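Local coordinates for branched-chain-amino-acid aminotransferase (Pseudomonas aeruginosa, PDB 6NST), which probably transfers amino groups between leucine, isoleucine or valine and 2-oxoglutarate, using pyridoxal 5'-phosphate, in branched-chain amino acid biosynthesis, at residues A[39-44]-A[98-103]; A[146-151]-A[186-191]; A[203-208]-A[248-253]. The protein carries 1 engineered substitution. All coordinates share one frame; numbering follows the deposited sequence.

Contact 1. Residues A[39-44]-A[98-103]; sequences EGVRAY and IRPMVF
The Arg99 guanidinium approaches the Glu39 carbonyl obliquely, and Arg99 NE lies 3.2 Å from Glu39 O. The outer nitrogens bind across the subunit interface: NH1 to His32, and NH2 to Tyr33, of the second subunit. The other flat cation, Arg42, has the Tyr44 hydroxyl over one face, offset toward the rim, and makes a cation-pi contact with Trp127. The Pro100 ring uses its CG-CD edge, crossing Val41 at about a right angle with CD 3.9 Å from Val41 CG2; the same Pro100 CD comes within 3.3 Å of Glu39 O. Val41 and Ile98 form an antiparallel hydrogen-bonded pair: Ile98 N to Val41 O is 2.6 Å and nearly straight, Val41 N to Ile98 O 2.9 Å. On the face they share, their CB atoms stand 3.9 Å apart. On the N-terminal side of Gly40 one further bond, Glu39 N to Pro100 O (2.8 Å), ties the chains; Pro100, without an N-H, cannot return it. With CG anti to its carbonyl carbon (chi1 -86°), Glu39 turns its carboxylate off the sheet to Arg61 and His58. Strand pairing thus holds the Glu39 backbone while its carboxylate, bonded to those two residues, lies near Lys160, the probable cofactor lysine, consistent with a place beside the cofactor site.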
ATOM      1  N   GLU A  39     -17.836  -7.235 -24.695  1.00 20.47           N
ATOM      2  CA  GLU A  39     -18.891  -6.346 -24.238  1.00 12.82           C
ATOM      3  C   GLU A  39     -20.111  -7.166 -23.850  1.00 29.32           C
ATOM      4  O   GLU A  39     -20.291  -8.306 -24.286  1.00 25.12           O
ATOM      5  CB  GLU A  39     -19.271  -5.316 -25.311  1.00 14.02           C
ATOM      6  CG  GLU A  39     -18.405  -4.065 -25.314  1.00 12.52           C
ATOM      7  CD  GLU A  39     -18.511  -3.289 -24.012  1.00 29.84           C
ATOM      8  OE1 GLU A  39     -17.464  -2.840 -23.498  1.00 21.87           O
ATOM      9  OE2 GLU A  39     -19.642  -3.139 -23.500  1.00 20.93           O
ATOM     10  N   GLY A  40     -20.944  -6.570 -23.004  1.00 23.66           N
ATOM     11  CA  GLY A  40     -22.243  -7.122 -22.684  1.00 16.02           C
ATOM     12  C   GLY A  40     -23.322  -6.146 -23.096  1.00 23.00           C
ATOM     13  O   GLY A  40     -23.372  -5.021 -22.591  1.00 23.00           O
ATOM     14  N   VAL A  41     -24.174  -6.548 -24.035  1.00 31.46           N
ATOM     15  CA  VAL A  41     -25.171  -5.661 -24.615  1.00 25.97           C
ATOM     16  C   VAL A  41     -26.534  -6.332 -24.530  1.00 28.49           C
ATOM     17  O   VAL A  41     -26.651  -7.558 -24.616  1.00 28.71           O
ATOM     18  CB  VAL A  41     -24.824  -5.295 -26.079  1.00 29.06           C
ATOM     19  CG1 VAL A  41     -25.597  -4.067 -26.520  1.00 21.26           C
ATOM     20  CG2 VAL A  41     -23.324  -5.068 -26.234  1.00 14.14           C
ATOM     21  N   ARG A  42     -27.571  -5.518 -24.351  1.00 21.56           N
ATOM     22  CA  ARG A  42     -28.939  -6.004 -24.236  1.00 30.00           C
ATOM     23  C   ARG A  42     -29.791  -5.468 -25.377  1.00 31.01           C
ATOM     24  O   ARG A  42     -29.639  -4.314 -25.793  1.00 18.79           O
ATOM     25  CB  ARG A  42     -29.568  -5.599 -22.898  1.00 35.63           C
ATOM     26  CG  ARG A  42     -29.099  -6.413 -21.706  1.00 55.18           C
ATOM     27  CD  ARG A  42     -29.632  -7.835 -21.746  1.00 61.79           C
ATOM     28  NE  ARG A  42     -31.079  -7.879 -21.571  1.00 66.95           N
ATOM     29  CZ  ARG A  42     -31.691  -7.817 -20.393  1.00 69.70           C
ATOM     30  NH1 ARG A  42     -33.014  -7.867 -20.328  1.00 73.81           N
ATOM     31  NH2 ARG A  42     -30.981  -7.702 -19.278  1.00 64.49           N
ATOM     32  N   ALA A  43     -30.685  -6.316 -25.878  1.00 28.99           N
ATOM     33  CA  ALA A  43     -31.737  -5.909 -26.798  1.00 34.20           C
ATOM     34  C   ALA A  43     -33.074  -6.126 -26.105  1.00 31.64           C
ATOM     35  O   ALA A  43     -33.328  -7.208 -25.568  1.00 24.83           O
ATOM     36  CB  ALA A  43     -31.675  -6.698 -28.109  1.00 31.39           C
ATOM     37  N   TYR A  44     -33.913  -5.095 -26.104  1.00 23.27           N
ATOM     38  CA  TYR A  44     -35.198  -5.135 -25.426  1.00 28.03           C
ATOM     39  C   TYR A  44     -36.345  -5.070 -26.426  1.00 31.32           C
ATOM     40  O   TYR A  44     -36.199  -4.583 -27.552  1.00 36.13           O
ATOM     41  CB  TYR A  44     -35.329  -3.986 -24.422  1.00 23.69           C
ATOM     42  CG  TYR A  44     -34.481  -4.155 -23.190  1.00 30.40           C
ATOM     43  CD1 TYR A  44     -34.966  -4.832 -22.080  1.00 21.86           C
ATOM     44  CD2 TYR A  44     -33.195  -3.638 -23.134  1.00 30.67           C
ATOM     45  CE1 TYR A  44     -34.193  -4.990 -20.950  1.00 20.76           C
ATOM     46  CE2 TYR A  44     -32.417  -3.789 -22.004  1.00 28.80           C
ATOM     47  CZ  TYR A  44     -32.919  -4.468 -20.917  1.00 20.54           C
ATOM     48  OH  TYR A  44     -32.143  -4.623 -19.789  1.00 34.93           O
ATOM     49  N   ILE A  98     -26.267  -9.762 -25.848  1.00 29.72           N
ATOM     50  CA  ILE A  98     -25.314  -9.814 -26.947  1.00 30.16           C
ATOM     51  C   ILE A  98     -23.908  -9.825 -26.370  1.00 31.53           C
ATOM     52  O   ILE A  98     -23.601  -9.072 -25.437  1.00 30.51           O
ATOM     53  CB  ILE A  98     -25.502  -8.632 -27.914  1.00 33.38           C
ATOM     54  CG1 ILE A  98     -26.985  -8.287 -28.039  1.00 34.59           C
ATOM     55  CG2 ILE A  98     -24.919  -8.971 -29.275  1.00 20.01           C
ATOM     56  CD1 ILE A  98     -27.247  -6.973 -28.740  1.00 39.10           C
ATOM     57  N   ARG A  99     -23.052 -10.681 -26.930  1.00 19.70           N
ATOM     58  CA  ARG A  99     -21.663 -10.817 -26.505  1.00 29.71           C
ATOM     59  C   ARG A  99     -20.760 -10.520 -27.695  1.00 29.75           C
ATOM     60  O   ARG A  99     -20.357 -11.437 -28.433  1.00 24.49           O
ATOM     61  CB  ARG A  99     -21.398 -12.209 -25.928  1.00 30.67           C
ATOM     62  CG  ARG A  99     -19.941 -12.481 -25.567  1.00 26.10           C
ATOM     63  CD  ARG A  99     -19.369 -11.395 -24.676  1.00 28.55           C
ATOM     64  NE  ARG A  99     -20.045 -11.331 -23.384  1.00 40.09           N
ATOM     65  CZ  ARG A  99     -19.673 -12.026 -22.314  1.00 41.38           C
ATOM     66  NH1 ARG A  99     -18.630 -12.843 -22.382  1.00 40.88           N
ATOM     67  NH2 ARG A  99     -20.344 -11.905 -21.178  1.00 41.93           N
ATOM     68  N   PRO A 100     -20.443  -9.249 -27.939  1.00 19.36           N
ATOM     69  CA  PRO A 100     -19.352  -8.934 -28.867  1.00 14.57           C
ATOM     70  C   PRO A 100     -18.024  -9.221 -28.185  1.00 20.57           C
ATOM     71  O   PRO A 100     -17.818  -8.851 -27.028  1.00 16.59           O
ATOM     72  CB  PRO A 100     -19.533  -7.437 -29.152  1.00 16.29           C
ATOM     73  CG  PRO A 100     -20.876  -7.066 -28.564  1.00 14.36           C
ATOM     74  CD  PRO A 100     -21.109  -8.032 -27.446  1.00 18.06           C
ATOM     75  N   MET A 101     -17.129  -9.899 -28.897  1.00 22.39           N
ATOM     76  CA  MET A 101     -15.877 -10.329 -28.292  1.00 24.47           C
ATOM     77  C   MET A 101     -14.765 -10.283 -29.326  1.00 26.71           C
ATOM     78  O   MET A 101     -14.910 -10.819 -30.429  1.00 22.24           O
ATOM     79  CB  MET A 101     -16.012 -11.736 -27.696  1.00 14.02           C
ATOM     80  CG  MET A 101     -14.943 -12.086 -26.675  1.00 31.59           C
ATOM     81  SD  MET A 101     -13.513 -12.903 -27.403  1.00 36.89           S
ATOM     82  CE  MET A 101     -14.168 -14.551 -27.655  1.00 43.96           C
ATOM     83  N   VAL A 102     -13.663  -9.634 -28.958  1.00 29.09           N
ATOM     84  CA  VAL A 102     -12.484  -9.477 -29.803  1.00 12.95           C
ATOM     85  C   VAL A 102     -11.361 -10.300 -29.189  1.00 25.42           C
ATOM     86  O   VAL A 102     -11.088 -10.181 -27.989  1.00 12.73           O
ATOM     87  CB  VAL A 102     -12.085  -7.996 -29.923  1.00 13.22           C
ATOM     88  CG1 VAL A 102     -10.806  -7.841 -30.720  1.00 20.94           C
ATOM     89  CG2 VAL A 102     -13.216  -7.183 -30.538  1.00 12.54           C
ATOM     90  N   PHE A 103     -10.716 -11.140 -30.001  1.00 18.07           N
ATOM     91  CA  PHE A 103      -9.708 -12.044 -29.463  1.00 21.05           C
ATOM     92  C   PHE A 103      -8.627 -12.322 -30.499  1.00 27.25           C
ATOM     93  O   PHE A 103      -8.870 -12.266 -31.707  1.00 21.15           O
ATOM     94  CB  PHE A 103     -10.329 -13.366 -28.979  1.00 14.08           C
ATOM     95  CG  PHE A 103     -10.926 -14.212 -30.074  1.00 19.66           C
ATOM     96  CD1 PHE A 103     -10.201 -15.248 -30.643  1.00 24.14           C
ATOM     97  CD2 PHE A 103     -12.224 -13.993 -30.512  1.00 20.47           C
ATOM     98  CE1 PHE A 103     -10.751 -16.037 -31.638  1.00 25.01           C
ATOM     99  CE2 PHE A 103     -12.780 -14.778 -31.506  1.00 30.56           C
ATOM    100  CZ  PHE A 103     -12.042 -15.804 -32.069  1.00 29.45           C
TER

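Contact 2. Residues A[146-151]-A[186-191]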
ATOM      1  N   SER A 146     -13.574 -11.325   0.085  1.00 16.19           N
ATOM      2  CA  SER A 146     -12.230 -11.372   0.641  1.00 14.94           C
ATOM      3  C   SER A 146     -11.157 -11.217  -0.425  1.00 17.21           C
ATOM      4  O   SER A 146      -9.982 -11.056  -0.083  1.00 16.19           O
ATOM      5  CB  SER A 146     -12.008 -12.684   1.401  1.00 16.48           C
ATOM      6  OG  SER A 146     -11.942 -13.786   0.509  1.00 14.77           O
ATOM      7  N   PHE A 147     -11.531 -11.274  -1.701  1.00 20.21           N
ATOM      8  CA  PHE A 147     -10.611 -10.997  -2.793  1.00 13.47           C
ATOM      9  C   PHE A 147     -10.603  -9.500  -3.077  1.00 10.57           C
ATOM     10  O   PHE A 147     -11.662  -8.885  -3.239  1.00 13.59           O
ATOM     11  CB  PHE A 147     -11.007 -11.768  -4.054  1.00 17.08           C
ATOM     12  CG  PHE A 147     -10.960 -13.258  -3.895  1.00 13.11           C
ATOM     13  CD1 PHE A 147      -9.783 -13.953  -4.117  1.00  7.76           C
ATOM     14  CD2 PHE A 147     -12.094 -13.966  -3.533  1.00 13.26           C
ATOM     15  CE1 PHE A 147      -9.735 -15.325  -3.973  1.00 13.91           C
ATOM     16  CE2 PHE A 147     -12.053 -15.339  -3.387  1.00 15.34           C
ATOM     17  CZ  PHE A 147     -10.873 -16.019  -3.609  1.00 14.19           C
ATOM     18  N   THR A 148      -9.408  -8.922  -3.137  1.00 12.19           N
ATOM     19  CA  THR A 148      -9.276  -7.503  -3.432  1.00  7.13           C
ATOM     20  C   THR A 148      -9.545  -7.244  -4.910  1.00 18.32           C
ATOM     21  O   THR A 148      -9.116  -8.010  -5.777  1.00 19.05           O
ATOM     22  CB  THR A 148      -7.876  -7.020  -3.051  1.00 16.99           C
ATOM     23  OG1 THR A 148      -7.631  -7.319  -1.670  1.00 18.32           O
ATOM     24  CG2 THR A 148      -7.741  -5.527  -3.267  1.00 18.29           C
ATOM     25  N   ARG A 149     -10.270  -6.165  -5.193  1.00 16.38           N
ATOM     26  CA  ARG A 149     -10.592  -5.813  -6.568  1.00 22.58           C
ATOM     27  C   ARG A 149      -9.329  -5.369  -7.312  1.00 17.44           C
ATOM     28  O   ARG A 149      -8.281  -5.110  -6.717  1.00 16.65           O
ATOM     29  CB  ARG A 149     -11.667  -4.723  -6.598  1.00 21.04           C
ATOM     30  CG  ARG A 149     -12.404  -4.568  -7.930  1.00 34.37           C
ATOM     31  CD  ARG A 149     -12.911  -5.902  -8.461  1.00 50.98           C
ATOM     32  NE  ARG A 149     -13.707  -5.742  -9.677  1.00 58.83           N
ATOM     33  CZ  ARG A 149     -14.226  -6.750 -10.372  1.00 59.26           C
ATOM     34  NH1 ARG A 149     -14.031  -8.002  -9.978  1.00 58.28           N
ATOM     35  NH2 ARG A 149     -14.938  -6.509 -11.464  1.00 61.06           N
ATOM     36  N   HIS A 150      -9.445  -5.285  -8.638  1.00 18.73           N
ATOM     37  CA  HIS A 150      -8.295  -5.038  -9.498  1.00 12.39           C
ATOM     38  C   HIS A 150      -7.582  -3.739  -9.133  1.00 12.80           C
ATOM     39  O   HIS A 150      -8.195  -2.765  -8.689  1.00  8.75           O
ATOM     40  CB  HIS A 150      -8.732  -4.992 -10.963  1.00 16.44           C
ATOM     41  CG  HIS A 150      -9.021  -6.338 -11.550  1.00 26.92           C
ATOM     42  ND1 HIS A 150      -8.036  -7.274 -11.782  1.00 25.33           N
ATOM     43  CD2 HIS A 150     -10.181  -6.903 -11.961  1.00 28.09           C
ATOM     44  CE1 HIS A 150      -8.578  -8.360 -12.305  1.00 31.42           C
ATOM     45  NE2 HIS A 150      -9.878  -8.160 -12.425  1.00 30.71           N
ATOM     46  N   HIS A 151      -6.267  -3.737  -9.341  1.00 17.79           N
ATOM     47  CA  HIS A 151      -5.401  -2.599  -9.059  1.00 12.99           C
ATOM     48  C   HIS A 151      -5.191  -1.800 -10.339  1.00  9.32           C
ATOM     49  O   HIS A 151      -4.882  -2.374 -11.388  1.00 15.15           O
ATOM     50  CB  HIS A 151      -4.065  -3.090  -8.496  1.00  8.36           C
ATOM     51  CG  HIS A 151      -3.148  -1.998  -8.043  1.00 16.67           C
ATOM     52  ND1 HIS A 151      -2.405  -1.236  -8.919  1.00 22.54           N
ATOM     53  CD2 HIS A 151      -2.826  -1.562  -6.802  1.00 17.92           C
ATOM     54  CE1 HIS A 151      -1.681  -0.366  -8.238  1.00 23.06           C
ATOM     55  NE2 HIS A 151      -1.917  -0.544  -6.952  1.00 21.53           N
ATOM     56  N   LEU A 186     -13.808  -4.588  -2.708  1.00 13.13           N
ATOM     57  CA  LEU A 186     -13.040  -3.478  -2.162  1.00 13.34           C
ATOM     58  C   LEU A 186     -11.756  -3.302  -2.961  1.00 16.26           C
ATOM     59  O   LEU A 186     -11.121  -4.285  -3.356  1.00 17.45           O
ATOM     60  CB  LEU A 186     -12.702  -3.710  -0.686  1.00  7.41           C
ATOM     61  CG  LEU A 186     -13.845  -4.139   0.236  1.00 14.67           C
ATOM     62  CD1 LEU A 186     -13.311  -4.417   1.626  1.00 11.71           C
ATOM     63  CD2 LEU A 186     -14.942  -3.081   0.285  1.00 12.92           C
ATOM     64  N   ASP A 187     -11.374  -2.045  -3.193  1.00  9.53           N
ATOM     65  CA  ASP A 187     -10.152  -1.735  -3.921  1.00 16.39           C
ATOM     66  C   ASP A 187      -8.934  -2.019  -3.035  1.00 19.77           C
ATOM     67  O   ASP A 187      -9.077  -2.312  -1.846  1.00 16.69           O
ATOM     68  CB  ASP A 187     -10.186  -0.281  -4.405  1.00 10.76           C
ATOM     69  CG  ASP A 187     -10.295   0.725  -3.269  1.00 16.88           C
ATOM     70  OD1 ASP A 187     -10.216   0.332  -2.088  1.00 31.23           O
ATOM     71  OD2 ASP A 187     -10.468   1.924  -3.570  1.00 26.85           O
ATOM     72  N   PRO A 188      -7.717  -1.954  -3.591  1.00 19.91           N
ATOM     73  CA  PRO A 188      -6.519  -2.201  -2.765  1.00 14.68           C
ATOM     74  C   PRO A 188      -6.351  -1.256  -1.579  1.00 11.12           C
ATOM     75  O   PRO A 188      -5.515  -1.534  -0.711  1.00 18.77           O
ATOM     76  CB  PRO A 188      -5.369  -2.042  -3.766  1.00 11.16           C
ATOM     77  CG  PRO A 188      -5.966  -2.463  -5.061  1.00 11.07           C
ATOM     78  CD  PRO A 188      -7.388  -1.964  -5.030  1.00 20.58           C
ATOM     79  N   GLU A 189      -7.105  -0.162  -1.506  1.00 17.15           N
ATOM     80  CA  GLU A 189      -7.050   0.722  -0.350  1.00 14.80           C
ATOM     81  C   GLU A 189      -8.100   0.390   0.702  1.00 18.12           C
ATOM     82  O   GLU A 189      -8.033   0.930   1.812  1.00 17.50           O
ATOM     83  CB  GLU A 189      -7.209   2.182  -0.793  1.00 20.11           C
ATOM     84  CG  GLU A 189      -5.969   2.762  -1.461  1.00 38.69           C
ATOM     85  CD  GLU A 189      -6.299   3.612  -2.672  1.00 57.56           C
ATOM     86  OE1 GLU A 189      -6.932   3.088  -3.614  1.00 60.06           O
ATOM     87  OE2 GLU A 189      -5.929   4.806  -2.681  1.00 65.27           O
ATOM     88  N   GLY A 190      -9.055  -0.486   0.389  1.00  9.98           N
ATOM     89  CA  GLY A 190     -10.074  -0.891   1.334  1.00 10.70           C
ATOM     90  C   GLY A 190     -11.430  -0.251   1.135  1.00 14.91           C
ATOM     91  O   GLY A 190     -12.366  -0.585   1.872  1.00 13.55           O
ATOM     92  N   TYR A 191     -11.568   0.651   0.171  1.00  9.38           N
ATOM     93  CA  TYR A 191     -12.828   1.324  -0.097  1.00 17.40           C
ATOM     94  C   TYR A 191     -13.686   0.498  -1.051  1.00 18.31           C
ATOM     95  O   TYR A 191     -13.194  -0.366  -1.781  1.00 11.16           O
ATOM     96  CB  TYR A 191     -12.576   2.719  -0.675  1.00 11.76           C
ATOM     97  CG  TYR A 191     -11.825   3.620   0.279  1.00 18.56           C
ATOM     98  CD1 TYR A 191     -10.438   3.666   0.273  1.00 14.58           C
ATOM     99  CD2 TYR A 191     -12.503   4.407   1.202  1.00 16.27           C
ATOM    100  CE1 TYR A 191      -9.745   4.476   1.149  1.00 16.77           C
ATOM    101  CE2 TYR A 191     -11.817   5.227   2.084  1.00  8.84           C
ATOM    102  CZ  TYR A 191     -10.438   5.254   2.051  1.00 15.97           C
ATOM    103  OH  TYR A 191      -9.742   6.057   2.920  1.00 23.40           O
TER
HETATM  104  O   HOH W   1     -12.744  -7.054  -1.740  1.00  8.99           O
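A beta hairpin, bending through a type I turn from Asp187 to Gly190 between strands 182-186 and 192-195, packs its Pro188 against Thr148 and His151 in the loop that leaves strand 140-145. One direct backbone bond joins the two: Arg149 N to Leu186 O, 2.8 Å and nearly straight at 168°. A water bridges the same leucine to Phe147, accepting from Leu186 N (2.9 Å) and donating to Phe147 O (2.6 Å). Thr148 brings its methyl group to the bend. CG2, anti to the backbone N, lies 3.6 Å from Pro188 CA, while OG1 makes a weak bond to Asn153 of the second subunit. Pro188 is also reached by His151, whose CD2 comes obliquely to within 3.7 Å of Pro188 CG; the imidazole is anchored by ND1 to Asn153 N of its own chain. Arg149 touches only with its near end: CB is 3.3 Å from Leu186 O. From there CG runs anti to the backbone N (chi1 -162°), and the guanidinium goes to Glu194, Ser168 and Asn167. Inside the turn Asp187 OD1 accepts Tyr191 N at 2.7 Å, supported by weak bonds from Glu189 N and Gly190 N. Both backbone polar atoms of Leu186 are therefore satisfied by the loop, one directly and one through water. The rest is van der Waals contact, some of it of carbon against carbonyl oxygen, beside a turn in which Asp187 OD1 gathers the N-H groups that follow it, two of them weakly.

Contact 3. Residues A[203-208]-A[248-253]; sequences IKDGVI and IADEAF
This is an antiparallel strand pairing interrupted by a classic beta bulge, at the end of the mixed sheet where strand 199-204 turns back through a type I' turn, Lys204 to Val207, and strand 251-256 begins. Two residues, Asp250 and Glu251, stand opposite the single Ile203. Ile203 O takes Glu251 N at 3.1 Å and, by a weak and bent bond, Asp250 N as well. In return Ile203 N binds Glu251 O at 3.0 Å, from well above the carbonyl plane. Asp250, one of the two bulge residues, points its side chain toward the hairpin, where OD2 accepts Asp205 N at 2.7 Å, almost straight (172°), on the anti side and out of the carboxylate plane. A water bound to Gly206 N also donates to Asp250 OD2, at 2.6 Å. A second water donates to both Asp205 OD1 and Asp250 OD1, probably easing the repulsion between carboxylates whose OD1 (Asp205) and OD2 (Asp250) are 3.7 Å apart with planes 60° apart. The Lys204 chain kinks twice on its way to Ile248 O, where NZ makes a weak 3.3 Å bond; NZ also forms a long, weak ion pair with Asp64 of the third subunit. On the buried side the Phe253 ring, at chi1 59°, brings its edge to Ile203 CD1, which lies near the ring plane 3.5 Å from Phe253 CE2. Helix 279-292 packs over this side: Val280 touches Ile203, and the Glu251 carboxylate accepts Val280 N and Thr281 N at the helix start. Beyond the turn, strand 207-210 goes on to pair with strand 235-238.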
ATOM      1  N   ILE A 203     -27.999   5.052  -0.971  1.00 21.61           N
ATOM      2  CA  ILE A 203     -28.810   6.237  -0.723  1.00 22.29           C
ATOM      3  C   ILE A 203     -28.823   6.494   0.777  1.00 23.33           C
ATOM      4  O   ILE A 203     -29.036   5.570   1.569  1.00 28.48           O
ATOM      5  CB  ILE A 203     -30.245   6.079  -1.265  1.00 13.48           C
ATOM      6  CG1 ILE A 203     -30.274   6.216  -2.789  1.00 27.24           C
ATOM      7  CG2 ILE A 203     -31.176   7.108  -0.638  1.00 13.59           C
ATOM      8  CD1 ILE A 203     -29.940   4.948  -3.536  1.00 43.60           C
ATOM      9  N   LYS A 204     -28.586   7.746   1.163  1.00 18.34           N
ATOM     10  CA  LYS A 204     -28.621   8.149   2.566  1.00 26.02           C
ATOM     11  C   LYS A 204     -29.291   9.513   2.639  1.00 25.81           C
ATOM     12  O   LYS A 204     -28.758  10.497   2.113  1.00 26.61           O
ATOM     13  CB  LYS A 204     -27.215   8.190   3.169  1.00 28.23           C
ATOM     14  CG  LYS A 204     -27.180   8.460   4.668  1.00 30.63           C
ATOM     15  CD  LYS A 204     -28.011   7.444   5.432  1.00 38.57           C
ATOM     16  CE  LYS A 204     -27.891   7.644   6.937  1.00 52.76           C
ATOM     17  NZ  LYS A 204     -26.505   7.389   7.427  1.00 55.88           N
ATOM     18  N   ASP A 205     -30.464   9.564   3.275  1.00 34.19           N
ATOM     19  CA  ASP A 205     -31.222  10.804   3.452  1.00 35.89           C
ATOM     20  C   ASP A 205     -31.571  11.444   2.110  1.00 34.20           C
ATOM     21  O   ASP A 205     -31.455  12.658   1.927  1.00 27.66           O
ATOM     22  CB  ASP A 205     -30.469  11.787   4.351  1.00 21.55           C
ATOM     23  CG  ASP A 205     -30.174  11.207   5.721  1.00 31.20           C
ATOM     24  OD1 ASP A 205     -31.011  10.434   6.231  1.00 32.81           O
ATOM     25  OD2 ASP A 205     -29.102  11.515   6.285  1.00 38.73           O
ATOM     26  N   GLY A 206     -32.005  10.617   1.159  1.00 31.12           N
ATOM     27  CA  GLY A 206     -32.457  11.095  -0.130  1.00 22.47           C
ATOM     28  C   GLY A 206     -31.367  11.484  -1.101  1.00 22.45           C
ATOM     29  O   GLY A 206     -31.681  12.000  -2.181  1.00 20.47           O
ATOM     30  N   VAL A 207     -30.101  11.258  -0.762  1.00 23.00           N
ATOM     31  CA  VAL A 207     -28.976  11.587  -1.629  1.00 28.03           C
ATOM     32  C   VAL A 207     -28.340  10.288  -2.103  1.00 21.12           C
ATOM     33  O   VAL A 207     -28.170   9.346  -1.321  1.00 14.93           O
ATOM     34  CB  VAL A 207     -27.949  12.481  -0.905  1.00 33.05           C
ATOM     35  CG1 VAL A 207     -26.804  12.845  -1.839  1.00 17.49           C
ATOM     36  CG2 VAL A 207     -28.625  13.733  -0.370  1.00 32.18           C
ATOM     37  N   ILE A 208     -28.000  10.237  -3.385  1.00 13.68           N
ATOM     38  CA  ILE A 208     -27.379   9.057  -3.975  1.00 13.97           C
ATOM     39  C   ILE A 208     -25.866   9.186  -3.858  1.00 18.88           C
ATOM     40  O   ILE A 208     -25.292  10.223  -4.208  1.00 31.81           O
ATOM     41  CB  ILE A 208     -27.805   8.887  -5.441  1.00 14.59           C
ATOM     42  CG1 ILE A 208     -29.329   8.855  -5.552  1.00 14.09           C
ATOM     43  CG2 ILE A 208     -27.198   7.620  -6.026  1.00 16.34           C
ATOM     44  CD1 ILE A 208     -29.838   8.891  -6.974  1.00 18.27           C
ATOM     45  N   ILE A 248     -24.995   1.328   6.894  1.00  9.53           N
ATOM     46  CA  ILE A 248     -25.921   2.278   7.498  1.00 15.57           C
ATOM     47  C   ILE A 248     -26.621   3.140   6.444  1.00 22.98           C
ATOM     48  O   ILE A 248     -27.187   4.181   6.776  1.00 21.09           O
ATOM     49  CB  ILE A 248     -25.221   3.156   8.546  1.00 20.41           C
ATOM     50  CG1 ILE A 248     -24.106   3.978   7.894  1.00 22.69           C
ATOM     51  CG2 ILE A 248     -24.687   2.296   9.676  1.00 11.54           C
ATOM     52  CD1 ILE A 248     -23.381   4.899   8.853  1.00 21.30           C
ATOM     53  N   ALA A 249     -26.591   2.729   5.181  1.00 16.52           N
ATOM     54  CA  ALA A 249     -27.312   3.459   4.150  1.00 15.63           C
ATOM     55  C   ALA A 249     -28.802   3.146   4.216  1.00 21.03           C
ATOM     56  O   ALA A 249     -29.217   2.095   4.714  1.00 16.81           O
ATOM     57  CB  ALA A 249     -26.767   3.115   2.764  1.00 10.58           C
ATOM     58  N   ASP A 250     -29.611   4.084   3.713  1.00 23.77           N
ATOM     59  CA  ASP A 250     -31.052   3.856   3.638  1.00 22.65           C
ATOM     60  C   ASP A 250     -31.393   2.852   2.545  1.00 24.59           C
ATOM     61  O   ASP A 250     -32.269   1.999   2.726  1.00 24.42           O
ATOM     62  CB  ASP A 250     -31.787   5.174   3.390  1.00 22.91           C
ATOM     63  CG  ASP A 250     -31.608   6.168   4.521  1.00 23.52           C
ATOM     64  OD1 ASP A 250     -31.399   5.735   5.673  1.00 23.30           O
ATOM     65  OD2 ASP A 250     -31.683   7.386   4.257  1.00 28.08           O
ATOM     66  N   GLU A 251     -30.718   2.946   1.400  1.00 29.84           N
ATOM     67  CA  GLU A 251     -30.943   2.055   0.271  1.00 20.77           C
ATOM     68  C   GLU A 251     -29.600   1.668  -0.330  1.00 19.20           C
ATOM     69  O   GLU A 251     -28.568   2.279  -0.048  1.00 14.62           O
ATOM     70  CB  GLU A 251     -31.818   2.706  -0.809  1.00 18.17           C
ATOM     71  CG  GLU A 251     -33.181   3.165  -0.340  1.00 19.18           C
ATOM     72  CD  GLU A 251     -33.932   3.915  -1.421  1.00 22.01           C
ATOM     73  OE1 GLU A 251     -34.482   4.995  -1.122  1.00 14.73           O
ATOM     74  OE2 GLU A 251     -33.963   3.428  -2.571  1.00 17.02           O
ATOM     75  N   ALA A 252     -29.631   0.646  -1.181  1.00 17.29           N
ATOM     76  CA  ALA A 252     -28.453   0.224  -1.923  1.00 13.64           C
ATOM     77  C   ALA A 252     -28.907  -0.624  -3.100  1.00 14.58           C
ATOM     78  O   ALA A 252     -29.857  -1.403  -2.972  1.00 24.34           O
ATOM     79  CB  ALA A 252     -27.480  -0.566  -1.039  1.00 18.79           C
ATOM     80  N   PHE A 253     -28.236  -0.471  -4.240  1.00 14.92           N
ATOM     81  CA  PHE A 253     -28.562  -1.306  -5.385  1.00 17.89           C
ATOM     82  C   PHE A 253     -27.352  -1.452  -6.294  1.00 12.10           C
ATOM     83  O   PHE A 253     -26.361  -0.728  -6.174  1.00 17.10           O
ATOM     84  CB  PHE A 253     -29.766  -0.760  -6.170  1.00 20.93           C
ATOM     85  CG  PHE A 253     -29.581   0.633  -6.701  1.00 15.70           C
ATOM     86  CD1 PHE A 253     -29.047   0.847  -7.963  1.00 19.73           C
ATOM     87  CD2 PHE A 253     -29.969   1.729  -5.951  1.00 18.66           C
ATOM     88  CE1 PHE A 253     -28.890   2.131  -8.457  1.00 16.53           C
ATOM     89  CE2 PHE A 253     -29.816   3.015  -6.441  1.00 15.93           C
ATOM     90  CZ  PHE A 253     -29.278   3.217  -7.694  1.00 16.79           C
TER
HETATM   91  O   HOH W   2     -31.154   7.888   7.295  1.00 25.28           O
HETATM   92  O   HOH W   3     -33.011   7.988   2.077  1.00 23.00           O

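Overall arrangement
The three contacts follow one another along the chain without overlap, and all lie within the class IV aminotransferase region. Contact 1 belongs to the antiparallel sheet built mostly from the N-terminal part of the chain; contacts 2 and 3 lie at ends of the mixed sheet that follows. None touches another. The centres of contacts 1 and 2 are about 27 Å apart. Those of contacts 1 and 3 are about 31 Å apart, and those of contacts 2 and 3 about 22 Å. Strand 262-267 connects the latter two, pairing with both 140-145 and 251-256. Contact 1 lies nearest the probable cofactor lysine. Contacts 1 and 2 both border the second subunit, and contacts 2 and 3 the third.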